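Local coordinates for protein oxalate biosynthetic component 1 (Burkholderia thailandensis, PDB 5IKY) that makes oxalate in quorum sensing-dependent oxalogenesis, as a bifunctional enzyme that adds lyase activity to a serine hydrolase with an unusual oxyanion hole, at residues 573-578 against 597-602; 603-608 against 634-639; 615-620 against 629-634. All coordinates share one frame; numbering follows the deposited sequence.

All three contacts lie in the cap domain and join its helices 562-579, 592-602 and 629-641 with the loop between the last two. Contacts 1 and 2 have centres about 8 Å apart and share an apolar layer, in which Leu-575 CD2 meets Ile-605 CD1 at 3.7 Å. Contacts 2 and 3 have centres about 12 Å apart, both use helix 629-641 and share Leu-634; the salt bridge from Arg-616 NH2 to Glu-639 OE2, 2.8 Å, ties them together. Contacts 1 and 3, with centres about 19 Å apart, barely meet, through Leu-597 and Ala-633. None includes the magnesium ligands His-227 and Glu-477.

Contact 1. Residues 573-578 against 597-602; sequences DRLAAH and LTAARS
Leu-575 and His-578, one helical turn apart, both lean on Ala-599 of the facing helix. Methyl CD1 of Leu-575 rests 3.7 Å from Ala-599 O and 3.9 Å from Ala-599 CB, while its other branch, CD2, lies against the backbone of the next residue, 4.1 Å from Ala-600 CA. The leucine thus spreads its fork over two consecutive residues. The imidazole of His-578 comes in edge-on: Ala-599 CB lies near the ring plane, 3.7 Å from His-578 ND1, so that a methyl meets a polar edge by van der Waals contact. In both residues CG stands opposite the backbone N (chi1 177° in Leu-575), which extends the two groups across the gap between the helices.

Behind this first shell, Ser-602 folds back into its own helix and donates from OG to Ala-599 O at 2.7 Å, approaching from above the carbonyl plane. The oxygen against which Leu-575 packs is therefore gripped from within the last turn of its own helix. Farther out, the ring of His-578 also meets that of His-303, and Arg-574 NH2 bonds to the carbonyl of His-303, so this side of the contact faces the part of the chain related to beta-keto acid cleavage enzymes.

The axes of segments 573-578 and 597-602 pass 10.2 Å apart at closest approach and run roughly antiparallel (152°). Their helices, consecutive in the chain, form a helical hairpin; helix 629-641 covers its flank, with Phe-636 and Leu-640 against Leu-575.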
ATOM      1  N   ASP A 573      14.089 -23.352 -10.109  1.00 76.67           N
ATOM      2  CA  ASP A 573      14.095 -24.001 -11.418  1.00 70.19           C
ATOM      3  C   ASP A 573      13.297 -23.191 -12.435  1.00 78.63           C
ATOM      4  O   ASP A 573      13.711 -23.033 -13.585  1.00 78.64           O
ATOM      5  CB  ASP A 573      13.530 -25.420 -11.320  1.00 73.81           C
ATOM      6  CG  ASP A 573      14.535 -26.414 -10.771  1.00 84.87           C
ATOM      7  OD1 ASP A 573      15.733 -26.281 -11.085  1.00 97.01           O
ATOM      8  OD2 ASP A 573      14.127 -27.332 -10.029  1.00 87.83           O
ATOM      9  N   ARG A 574      12.152 -22.676 -12.000  1.00 65.67           N
ATOM     10  CA  ARG A 574      11.284 -21.887 -12.863  1.00 66.67           C
ATOM     11  C   ARG A 574      11.916 -20.543 -13.215  1.00 81.02           C
ATOM     12  O   ARG A 574      11.727 -20.027 -14.318  1.00 86.25           O
ATOM     13  CB  ARG A 574       9.921 -21.674 -12.198  1.00 55.73           C
ATOM     14  CG  ARG A 574       9.030 -22.907 -12.195  1.00 56.60           C
ATOM     15  CD  ARG A 574       7.711 -22.640 -11.478  1.00 64.57           C
ATOM     16  NE  ARG A 574       7.199 -21.300 -11.755  1.00 94.57           N
ATOM     17  CZ  ARG A 574       6.515 -20.967 -12.845  1.00101.81           C
ATOM     18  NH1 ARG A 574       6.256 -21.880 -13.773  1.00111.10           N
ATOM     19  NH2 ARG A 574       6.091 -19.722 -13.010  1.00 89.31           N
ATOM     20  N   LEU A 575      12.664 -19.975 -12.274  1.00 80.31           N
ATOM     21  CA  LEU A 575      13.376 -18.729 -12.529  1.00 71.82           C
ATOM     22  C   LEU A 575      14.542 -18.980 -13.476  1.00 70.61           C
ATOM     23  O   LEU A 575      14.821 -18.169 -14.357  1.00 70.74           O
ATOM     24  CB  LEU A 575      13.876 -18.106 -11.225  1.00 70.39           C
ATOM     25  CG  LEU A 575      14.699 -16.823 -11.377  1.00 67.82           C
ATOM     26  CD1 LEU A 575      13.925 -15.768 -12.160  1.00 68.69           C
ATOM     27  CD2 LEU A 575      15.107 -16.287 -10.017  1.00 65.03           C
ATOM     28  N   ALA A 576      15.210 -20.114 -13.292  1.00 59.29           N
ATOM     29  CA  ALA A 576      16.351 -20.477 -14.126  1.00 74.73           C
ATOM     30  C   ALA A 576      15.930 -20.708 -15.574  1.00 91.34           C
ATOM     31  O   ALA A 576      16.621 -20.292 -16.503  1.00 89.69           O
ATOM     32  CB  ALA A 576      17.037 -21.716 -13.570  1.00 63.23           C
ATOM     33  N   ALA A 577      14.793 -21.371 -15.759  1.00 99.63           N
ATOM     34  CA  ALA A 577      14.286 -21.658 -17.096  1.00 80.81           C
ATOM     35  C   ALA A 577      13.876 -20.376 -17.814  1.00 81.98           C
ATOM     36  O   ALA A 577      14.115 -20.220 -19.012  1.00 86.94           O
ATOM     37  CB  ALA A 577      13.115 -22.624 -17.023  1.00 64.19           C
ATOM     38  N   HIS A 578      13.260 -19.460 -17.074  1.00 66.62           N
ATOM     39  CA  HIS A 578      12.837 -18.185 -17.639  1.00 73.34           C
ATOM     40  C   HIS A 578      14.034 -17.341 -18.069  1.00 80.52           C
ATOM     41  O   HIS A 578      13.976 -16.636 -19.076  1.00 81.43           O
ATOM     42  CB  HIS A 578      11.986 -17.407 -16.637  1.00 64.34           C
ATOM     43  CG  HIS A 578      11.559 -16.059 -17.128  1.00 78.29           C
ATOM     44  ND1 HIS A 578      12.016 -14.883 -16.572  1.00 86.04           N
ATOM     45  CD2 HIS A 578      10.717 -15.699 -18.127  1.00 74.42           C
ATOM     46  CE1 HIS A 578      11.473 -13.859 -17.204  1.00 76.49           C
ATOM     47  NE2 HIS A 578      10.681 -14.327 -18.152  1.00 76.32           N
ATOM     48  N   LEU A 597      16.819  -8.799 -12.273  1.00 86.23           N
ATOM     49  CA  LEU A 597      16.158  -8.309 -11.067  1.00 91.31           C
ATOM     50  C   LEU A 597      14.635  -8.298 -11.195  1.00 96.55           C
ATOM     51  O   LEU A 597      13.927  -8.617 -10.240  1.00 92.43           O
ATOM     52  CB  LEU A 597      16.660  -6.906 -10.722  1.00 92.87           C
ATOM     53  CG  LEU A 597      18.036  -6.850 -10.056  1.00 96.16           C
ATOM     54  CD1 LEU A 597      18.697  -5.500 -10.294  1.00 94.34           C
ATOM     55  CD2 LEU A 597      17.913  -7.137  -8.567  1.00 87.35           C
ATOM     56  N   THR A 598      14.136  -7.931 -12.371  1.00108.73           N
ATOM     57  CA  THR A 598      12.697  -7.935 -12.619  1.00108.12           C
ATOM     58  C   THR A 598      12.155  -9.359 -12.628  1.00 97.77           C
ATOM     59  O   THR A 598      11.067  -9.621 -12.115  1.00 92.60           O
ATOM     60  CB  THR A 598      12.339  -7.249 -13.952  1.00104.20           C
ATOM     61  OG1 THR A 598      13.285  -7.632 -14.957  1.00131.33           O
ATOM     62  CG2 THR A 598      12.359  -5.736 -13.797  1.00 83.81           C
ATOM     63  N   ALA A 599      12.919 -10.273 -13.216  1.00 85.09           N
ATOM     64  CA  ALA A 599      12.541 -11.680 -13.240  1.00 84.69           C
ATOM     65  C   ALA A 599      12.556 -12.254 -11.829  1.00 94.15           C
ATOM     66  O   ALA A 599      11.640 -12.968 -11.429  1.00103.00           O
ATOM     67  CB  ALA A 599      13.471 -12.469 -14.149  1.00 75.34           C
ATOM     68  N   ALA A 600      13.598 -11.923 -11.075  1.00 93.48           N
ATOM     69  CA  ALA A 600      13.742 -12.407  -9.708  1.00 85.76           C
ATOM     70  C   ALA A 600      12.595 -11.929  -8.821  1.00 89.93           C
ATOM     71  O   ALA A 600      11.965 -12.731  -8.130  1.00108.97           O
ATOM     72  CB  ALA A 600      15.079 -11.965  -9.133  1.00 86.75           C
ATOM     73  N   ARG A 601      12.331 -10.625  -8.843  1.00 83.67           N
ATOM     74  CA  ARG A 601      11.276 -10.036  -8.020  1.00 88.55           C
ATOM     75  C   ARG A 601       9.908 -10.640  -8.321  1.00 99.50           C
ATOM     76  O   ARG A 601       9.101 -10.847  -7.416  1.00100.25           O
ATOM     77  CB  ARG A 601      11.221  -8.517  -8.216  1.00 88.34           C
ATOM     78  CG  ARG A 601      12.030  -7.723  -7.199  1.00 96.91           C
ATOM     79  CD  ARG A 601      11.733  -6.231  -7.284  1.00 97.08           C
ATOM     80  NE  ARG A 601      12.223  -5.634  -8.524  1.00116.68           N
ATOM     81  CZ  ARG A 601      13.386  -5.000  -8.638  1.00116.96           C
ATOM     82  NH1 ARG A 601      14.184  -4.881  -7.586  1.00113.51           N
ATOM     83  NH2 ARG A 601      13.754  -4.484  -9.804  1.00 97.55           N
ATOM     84  N   SER A 602       9.656 -10.924  -9.595  1.00106.11           N
ATOM     85  CA  SER A 602       8.369 -11.465 -10.017  1.00105.66           C
ATOM     86  C   SER A 602       8.179 -12.907  -9.554  1.00105.48           C
ATOM     87  O   SER A 602       7.052 -13.352  -9.334  1.00 94.25           O
ATOM     88  CB  SER A 602       8.228 -11.378 -11.538  1.00102.40           C
ATOM     89  OG  SER A 602       9.236 -12.133 -12.187  1.00103.75           O
TER

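Contact 2. Residues 603-608 against 634-639; sequences FGITIR and LNFARE
Ile-607 lays the end of its side chain over one face of the Phe-636 ring. Its CD1 stands 3.8 Å from the ring centroid and 24° off the ring normal, a CH-pi contact, and makes its nearest approach to Phe-636 CD2 at 3.5 Å, toward the rim. CG1 of the same isoleucine is about equally far, 4.0 to 4.1 Å, from all six ring carbons and so hovers over the middle. The CG1-CD1 limb, rather than a single methyl, covers this face. With CD1 of Ile-607 anti to CA, the limb is stretched out from the backbone. The phenyl comes to meet it because its CG lies opposite the backbone N, with chi1 177°, which carries the ring outward from the helix. Ile-605 adds a second touch at the far end of the ring, where its branch methyl CG2 approaches Phe-636 CZ obliquely at 3.9 Å.

These isoleucines alternate with Thr-606, which turns its CB away, so the extended backbone directs every second side chain at the helix. Gly-604, with a phi of 92°, closes helix 592-602 in a Schellman motif, from which the chain continues into the extended run 605-607. On helix 629-641 itself, Asn-635 OD1 takes a weak bond from Arg-638 NH1 and a further one from Val-674 N; Arg-638 NE pairs with Asp-652.

The loop after helix 592-602 contributes to an apolar seam joining three helices: Ile-607 touches Val-596 and Ala-600 of helix 592-602, Ile-605 touches Tyr-568 of helix 562-579, and Phe-636 brings in helix 629-641.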
ATOM      1  N   PHE A 603       9.283 -13.635  -9.410  1.00101.15           N
ATOM      2  CA  PHE A 603       9.232 -15.011  -8.926  1.00 82.49           C
ATOM      3  C   PHE A 603       9.277 -15.068  -7.401  1.00 92.88           C
ATOM      4  O   PHE A 603       9.256 -16.148  -6.811  1.00 99.14           O
ATOM      5  CB  PHE A 603      10.379 -15.837  -9.512  1.00 68.85           C
ATOM      6  CG  PHE A 603      10.105 -16.368 -10.894  1.00 77.65           C
ATOM      7  CD1 PHE A 603      10.358 -15.593 -12.014  1.00 75.19           C
ATOM      8  CD2 PHE A 603       9.601 -17.645 -11.071  1.00 71.74           C
ATOM      9  CE1 PHE A 603      10.112 -16.080 -13.284  1.00 77.48           C
ATOM     10  CE2 PHE A 603       9.353 -18.138 -12.338  1.00 63.06           C
ATOM     11  CZ  PHE A 603       9.608 -17.354 -13.446  1.00 77.98           C
ATOM     12  N   GLY A 604       9.340 -13.900  -6.769  1.00100.30           N
ATOM     13  CA  GLY A 604       9.337 -13.813  -5.320  1.00106.27           C
ATOM     14  C   GLY A 604      10.725 -13.818  -4.710  1.00106.35           C
ATOM     15  O   GLY A 604      10.888 -13.575  -3.514  1.00111.82           O
ATOM     16  N   ILE A 605      11.731 -14.096  -5.535  1.00 97.66           N
ATOM     17  CA  ILE A 605      13.115 -14.126  -5.078  1.00 86.87           C
ATOM     18  C   ILE A 605      13.731 -12.731  -5.090  1.00 94.73           C
ATOM     19  O   ILE A 605      13.896 -12.126  -6.146  1.00 91.61           O
ATOM     20  CB  ILE A 605      13.973 -15.067  -5.946  1.00 78.79           C
ATOM     21  CG1 ILE A 605      13.466 -16.505  -5.833  1.00 83.44           C
ATOM     22  CG2 ILE A 605      15.436 -14.985  -5.538  1.00 66.09           C
ATOM     23  CD1 ILE A 605      14.286 -17.506  -6.618  1.00 82.16           C
ATOM     24  N   THR A 606      14.074 -12.222  -3.912  1.00108.43           N
ATOM     25  CA  THR A 606      14.637 -10.882  -3.803  1.00107.55           C
ATOM     26  C   THR A 606      16.157 -10.917  -3.686  1.00105.30           C
ATOM     27  O   THR A 606      16.698 -11.269  -2.638  1.00112.74           O
ATOM     28  CB  THR A 606      14.061 -10.126  -2.589  1.00120.58           C
ATOM     29  OG1 THR A 606      12.637 -10.033  -2.713  1.00136.35           O
ATOM     30  CG2 THR A 606      14.651  -8.726  -2.506  1.00112.93           C
ATOM     31  N   ILE A 607      16.842 -10.555  -4.767  1.00101.21           N
ATOM     32  CA  ILE A 607      18.294 -10.444  -4.741  1.00101.11           C
ATOM     33  C   ILE A 607      18.696  -9.289  -3.835  1.00121.78           C
ATOM     34  O   ILE A 607      18.354  -8.136  -4.098  1.00127.21           O
ATOM     35  CB  ILE A 607      18.886 -10.215  -6.145  1.00 87.25           C
ATOM     36  CG1 ILE A 607      18.350 -11.250  -7.134  1.00 80.95           C
ATOM     37  CG2 ILE A 607      20.409 -10.253  -6.096  1.00 78.12           C
ATOM     38  CD1 ILE A 607      18.807 -11.014  -8.556  1.00 85.54           C
ATOM     39  N   ARG A 608      19.420  -9.602  -2.766  1.00118.43           N
ATOM     40  CA  ARG A 608      19.786  -8.592  -1.781  1.00114.61           C
ATOM     41  C   ARG A 608      21.174  -8.013  -2.037  1.00114.47           C
ATOM     42  O   ARG A 608      22.070  -8.701  -2.528  1.00106.32           O
ATOM     43  CB  ARG A 608      19.717  -9.181  -0.369  1.00104.82           C
ATOM     44  N   LEU A 634      24.199 -10.221 -12.327  1.00 93.37           N
ATOM     45  CA  LEU A 634      24.831 -11.025 -13.365  1.00 92.05           C
ATOM     46  C   LEU A 634      25.327 -12.355 -12.813  1.00 92.64           C
ATOM     47  O   LEU A 634      25.007 -13.417 -13.349  1.00 94.43           O
ATOM     48  CB  LEU A 634      25.990 -10.262 -14.008  1.00 97.44           C
ATOM     49  CG  LEU A 634      25.602  -9.030 -14.825  1.00 86.17           C
ATOM     50  CD1 LEU A 634      26.811  -8.473 -15.568  1.00 77.69           C
ATOM     51  CD2 LEU A 634      24.477  -9.369 -15.788  1.00 73.16           C
ATOM     52  N   ASN A 635      26.109 -12.290 -11.740  1.00 89.38           N
ATOM     53  CA  ASN A 635      26.628 -13.493 -11.102  1.00 94.56           C
ATOM     54  C   ASN A 635      25.507 -14.355 -10.534  1.00 90.95           C
ATOM     55  O   ASN A 635      25.612 -15.579 -10.505  1.00 90.19           O
ATOM     56  CB  ASN A 635      27.621 -13.129 -10.000  1.00 89.96           C
ATOM     57  CG  ASN A 635      28.903 -12.536 -10.546  1.00 90.22           C
ATOM     58  OD1 ASN A 635      29.761 -13.254 -11.062  1.00 91.90           O
ATOM     59  ND2 ASN A 635      29.043 -11.221 -10.432  1.00 84.98           N
ATOM     60  N   PHE A 636      24.438 -13.705 -10.083  1.00 82.45           N
ATOM     61  CA  PHE A 636      23.258 -14.408  -9.598  1.00 79.19           C
ATOM     62  C   PHE A 636      22.688 -15.297 -10.694  1.00 80.37           C
ATOM     63  O   PHE A 636      22.345 -16.454 -10.453  1.00 84.41           O
ATOM     64  CB  PHE A 636      22.198 -13.416  -9.117  1.00 75.82           C
ATOM     65  CG  PHE A 636      20.919 -14.063  -8.667  1.00 81.68           C
ATOM     66  CD1 PHE A 636      20.792 -14.557  -7.380  1.00 84.03           C
ATOM     67  CD2 PHE A 636      19.838 -14.170  -9.528  1.00 90.10           C
ATOM     68  CE1 PHE A 636      19.617 -15.150  -6.960  1.00 84.40           C
ATOM     69  CE2 PHE A 636      18.659 -14.762  -9.116  1.00 88.66           C
ATOM     70  CZ  PHE A 636      18.548 -15.252  -7.830  1.00 87.23           C
ATOM     71  N   ALA A 637      22.594 -14.741 -11.897  1.00 85.27           N
ATOM     72  CA  ALA A 637      22.115 -15.485 -13.053  1.00 88.82           C
ATOM     73  C   ALA A 637      23.051 -16.648 -13.359  1.00 81.28           C
ATOM     74  O   ALA A 637      22.602 -17.766 -13.604  1.00 86.77           O
ATOM     75  CB  ALA A 637      21.988 -14.570 -14.257  1.00 94.82           C
ATOM     76  N   ARG A 638      24.353 -16.375 -13.339  1.00 83.33           N
ATOM     77  CA  ARG A 638      25.360 -17.411 -13.531  1.00 77.74           C
ATOM     78  C   ARG A 638      25.242 -18.478 -12.448  1.00 84.13           C
ATOM     79  O   ARG A 638      25.409 -19.668 -12.707  1.00 86.65           O
ATOM     80  CB  ARG A 638      26.767 -16.809 -13.512  1.00 75.27           C
ATOM     81  CG  ARG A 638      26.989 -15.694 -14.522  1.00 88.36           C
ATOM     82  CD  ARG A 638      28.375 -15.080 -14.367  1.00 87.02           C
ATOM     83  NE  ARG A 638      29.440 -16.070 -14.518  1.00 83.03           N
ATOM     84  CZ  ARG A 638      30.294 -16.408 -13.556  1.00 87.07           C
ATOM     85  NH1 ARG A 638      30.215 -15.833 -12.362  1.00 89.02           N
ATOM     86  NH2 ARG A 638      31.231 -17.319 -13.787  1.00 76.84           N
ATOM     87  N   GLU A 639      24.943 -18.033 -11.234  1.00 88.31           N
ATOM     88  CA  GLU A 639      24.864 -18.915 -10.077  1.00 94.96           C
ATOM     89  C   GLU A 639      23.685 -19.879 -10.185  1.00100.44           C
ATOM     90  O   GLU A 639      23.699 -20.959  -9.595  1.00105.05           O
ATOM     91  CB  GLU A 639      24.754 -18.082  -8.799  1.00 98.52           C
ATOM     92  CG  GLU A 639      25.126 -18.812  -7.525  1.00102.40           C
ATOM     93  CD  GLU A 639      25.149 -17.887  -6.323  1.00114.90           C
ATOM     94  OE1 GLU A 639      24.378 -16.903  -6.312  1.00118.43           O
ATOM     95  OE2 GLU A 639      25.946 -18.137  -5.396  1.00117.34           O
TER

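Contact 3. Residues 615-620 against 629-634; sequences DRYEDH and QIPQAL
The hydroxyl end of Tyr-617 points at the side of helix 629-641, and within these two segments it does all the touching. The approach is made to the peptide group between Pro-631 and Gln-632: Tyr-617 OH lies 3.6 Å from Pro-631 O, with Pro-631 C and Gln-632 N only slightly farther away. These separations are those of van der Waals packing against the helix backbone and too long to count as hydrogen bonds.

The hydroxyl also touches aliphatic carbon, more loosely. Pro-631 CB, on the pyrrolidine ring, sits 4.0 Å from Tyr-617 OH, and Gln-632 CG is a little farther from the same oxygen, at 4.3 Å. The hydroxyl is thus bordered by aliphatic carbon from two successive residues while facing the peptide between them. CG of Tyr-617 lies opposite its own carbonyl carbon, chi1 -70°, and from there the long axis of the ring runs straight toward the helix, bridging a gap of 10.3 Å between Tyr-617 CA and Gln-632 CA.

Polar bonds lie around this touch. Pro-631 O accepts a hydrogen bond from Asn-635 ND2, one turn on, so the carbonyl beside the tyrosine has a partner on its own helix. On the loop side, Arg-616 pairs through NH1 with Glu-613 and bonds through NE to the carbonyl of Gln-678.

The contact therefore spans the space between two parts of the cap. On one side is the loop 615-620, linked to the end of helix 715-734 by the salt bridge of Asp-615 with Arg-734, and to Asn-738 just after it by Glu-618 and His-620. On the other is the early part of helix 629-641, whose Ala-633 packs on Ala-593 and Val-596 of helix 592-602.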
ATOM      1  N   ASP A 615      33.215 -10.351  -0.549  1.00 84.45           N
ATOM      2  CA  ASP A 615      33.972 -11.459   0.028  1.00 81.97           C
ATOM      3  C   ASP A 615      34.001 -12.665  -0.909  1.00 79.75           C
ATOM      4  O   ASP A 615      34.899 -13.503  -0.828  1.00 90.99           O
ATOM      5  CB  ASP A 615      33.384 -11.864   1.383  1.00 83.22           C
ATOM      6  CG  ASP A 615      33.565 -10.792   2.443  1.00105.64           C
ATOM      7  OD1 ASP A 615      33.891  -9.642   2.081  1.00122.23           O
ATOM      8  OD2 ASP A 615      33.376 -11.101   3.640  1.00 95.57           O
ATOM      9  N   ARG A 616      33.015 -12.744  -1.798  1.00 91.33           N
ATOM     10  CA  ARG A 616      32.924 -13.840  -2.757  1.00101.21           C
ATOM     11  C   ARG A 616      33.688 -13.531  -4.042  1.00 95.27           C
ATOM     12  O   ARG A 616      33.901 -14.415  -4.872  1.00106.51           O
ATOM     13  CB  ARG A 616      31.458 -14.143  -3.082  1.00 88.94           C
ATOM     14  CG  ARG A 616      30.665 -14.715  -1.917  1.00 98.42           C
ATOM     15  CD  ARG A 616      29.181 -14.797  -2.243  1.00 93.87           C
ATOM     16  NE  ARG A 616      28.918 -15.617  -3.422  1.00 85.25           N
ATOM     17  CZ  ARG A 616      28.055 -15.290  -4.378  1.00 79.82           C
ATOM     18  NH1 ARG A 616      27.374 -14.156  -4.298  1.00 75.12           N
ATOM     19  NH2 ARG A 616      27.876 -16.096  -5.418  1.00 96.79           N
ATOM     20  N   TYR A 617      34.098 -12.277  -4.200  1.00 79.97           N
ATOM     21  CA  TYR A 617      34.806 -11.847  -5.403  1.00 88.14           C
ATOM     22  C   TYR A 617      36.317 -11.996  -5.252  1.00 89.54           C
ATOM     23  O   TYR A 617      36.896 -11.592  -4.243  1.00 99.77           O
ATOM     24  CB  TYR A 617      34.447 -10.399  -5.747  1.00 72.39           C
ATOM     25  CG  TYR A 617      33.025 -10.230  -6.243  1.00 82.88           C
ATOM     26  CD1 TYR A 617      31.951 -10.261  -5.361  1.00 89.02           C
ATOM     27  CD2 TYR A 617      32.758 -10.040  -7.592  1.00 77.96           C
ATOM     28  CE1 TYR A 617      30.650 -10.110  -5.810  1.00 74.91           C
ATOM     29  CE2 TYR A 617      31.460  -9.886  -8.049  1.00 83.05           C
ATOM     30  CZ  TYR A 617      30.410  -9.923  -7.155  1.00 85.84           C
ATOM     31  OH  TYR A 617      29.117  -9.771  -7.606  1.00 92.49           O
ATOM     32  N   GLU A 618      36.948 -12.583  -6.265  1.00 84.85           N
ATOM     33  CA  GLU A 618      38.382 -12.846  -6.241  1.00 90.67           C
ATOM     34  C   GLU A 618      39.195 -11.555  -6.270  1.00101.04           C
ATOM     35  O   GLU A 618      40.090 -11.351  -5.449  1.00100.37           O
ATOM     36  CB  GLU A 618      38.774 -13.736  -7.423  1.00 91.34           C
ATOM     37  CG  GLU A 618      40.229 -14.171  -7.427  1.00108.73           C
ATOM     38  CD  GLU A 618      40.437 -15.521  -6.767  1.00129.08           C
ATOM     39  OE1 GLU A 618      40.672 -16.508  -7.495  1.00138.01           O
ATOM     40  OE2 GLU A 618      40.363 -15.596  -5.522  1.00133.75           O
ATOM     41  N   ASP A 619      38.877 -10.686  -7.225  1.00 99.07           N
ATOM     42  CA  ASP A 619      39.597  -9.429  -7.393  1.00103.46           C
ATOM     43  C   ASP A 619      38.859  -8.275  -6.720  1.00116.73           C
ATOM     44  O   ASP A 619      38.526  -7.281  -7.367  1.00123.55           O
ATOM     45  CB  ASP A 619      39.800  -9.127  -8.879  1.00 99.86           C
ATOM     46  CG  ASP A 619      40.467 -10.270  -9.622  1.00107.53           C
ATOM     47  OD1 ASP A 619      41.169 -11.078  -8.976  1.00109.64           O
ATOM     48  OD2 ASP A 619      40.286 -10.363 -10.856  1.00104.68           O
ATOM     49  N   HIS A 620      38.609  -8.409  -5.422  1.00114.07           N
ATOM     50  CA  HIS A 620      37.852  -7.401  -4.687  1.00106.47           C
ATOM     51  C   HIS A 620      38.675  -6.146  -4.409  1.00111.58           C
ATOM     52  O   HIS A 620      38.132  -5.042  -4.345  1.00113.91           O
ATOM     53  CB  HIS A 620      37.327  -7.981  -3.371  1.00 98.51           C
ATOM     54  CG  HIS A 620      38.386  -8.608  -2.517  1.00 96.21           C
ATOM     55  ND1 HIS A 620      39.003  -7.938  -1.482  1.00 91.90           N
ATOM     56  CD2 HIS A 620      38.928  -9.850  -2.536  1.00 83.25           C
ATOM     57  CE1 HIS A 620      39.884  -8.736  -0.906  1.00 93.72           C
ATOM     58  NE2 HIS A 620      39.857  -9.902  -1.526  1.00 86.62           N
ATOM     59  N   GLN A 629      26.129  -3.398  -7.975  1.00109.34           N
ATOM     60  CA  GLN A 629      24.770  -3.916  -8.087  1.00100.22           C
ATOM     61  C   GLN A 629      24.584  -4.684  -9.391  1.00110.82           C
ATOM     62  O   GLN A 629      23.954  -5.742  -9.414  1.00115.90           O
ATOM     63  CB  GLN A 629      23.750  -2.779  -7.995  1.00 84.81           C
ATOM     64  N   ILE A 630      25.131  -4.140 -10.474  1.00108.51           N
ATOM     65  CA  ILE A 630      25.058  -4.785 -11.783  1.00106.16           C
ATOM     66  C   ILE A 630      25.686  -6.190 -11.802  1.00106.57           C
ATOM     67  O   ILE A 630      25.059  -7.126 -12.297  1.00112.80           O
ATOM     68  CB  ILE A 630      25.722  -3.912 -12.879  1.00 64.29           C
ATOM     69  N   PRO A 631      26.915  -6.356 -11.266  1.00109.87           N
ATOM     70  CA  PRO A 631      27.475  -7.713 -11.305  1.00115.66           C
ATOM     71  C   PRO A 631      26.814  -8.670 -10.315  1.00106.99           C
ATOM     72  O   PRO A 631      26.908  -9.885 -10.496  1.00101.91           O
ATOM     73  CB  PRO A 631      28.945  -7.491 -10.940  1.00111.16           C
ATOM     74  CG  PRO A 631      28.918  -6.295 -10.071  1.00107.05           C
ATOM     75  CD  PRO A 631      27.871  -5.404 -10.671  1.00106.48           C
ATOM     76  N   GLN A 632      26.176  -8.131  -9.279  1.00 96.30           N
ATOM     77  CA  GLN A 632      25.418  -8.951  -8.340  1.00 91.83           C
ATOM     78  C   GLN A 632      24.366  -9.754  -9.087  1.00 88.47           C
ATOM     79  O   GLN A 632      24.286 -10.975  -8.950  1.00 91.24           O
ATOM     80  CB  GLN A 632      24.747  -8.089  -7.269  1.00 92.58           C
ATOM     81  CG  GLN A 632      25.531  -7.953  -5.975  1.00105.50           C
ATOM     82  CD  GLN A 632      24.755  -7.201  -4.907  1.00114.90           C
ATOM     83  OE1 GLN A 632      23.533  -7.067  -4.992  1.00118.35           O
ATOM     84  NE2 GLN A 632      25.463  -6.706  -3.897  1.00103.81           N
ATOM     85  N   ALA A 633      23.571  -9.053  -9.891  1.00 90.65           N
ATOM     86  CA  ALA A 633      22.509  -9.676 -10.670  1.00 90.05           C
ATOM     87  C   ALA A 633      23.071 -10.607 -11.740  1.00 97.42           C
ATOM     88  O   ALA A 633      22.492 -11.655 -12.027  1.00 98.48           O
ATOM     89  CB  ALA A 633      21.631  -8.613 -11.304  1.00 70.91           C
ATOM     90  N   LEU A 634      24.199 -10.221 -12.327  1.00 93.37           N
ATOM     91  CA  LEU A 634      24.831 -11.025 -13.365  1.00 92.05           C
ATOM     92  C   LEU A 634      25.327 -12.355 -12.813  1.00 92.64           C
ATOM     93  O   LEU A 634      25.007 -13.417 -13.349  1.00 94.43           O
ATOM     94  CB  LEU A 634      25.990 -10.262 -14.008  1.00 97.44           C
ATOM     95  CG  LEU A 634      25.602  -9.030 -14.825  1.00 86.17           C
ATOM     96  CD1 LEU A 634      26.811  -8.473 -15.568  1.00 77.69           C
ATOM     97  CD2 LEU A 634      24.477  -9.369 -15.788  1.00 73.16           C
TER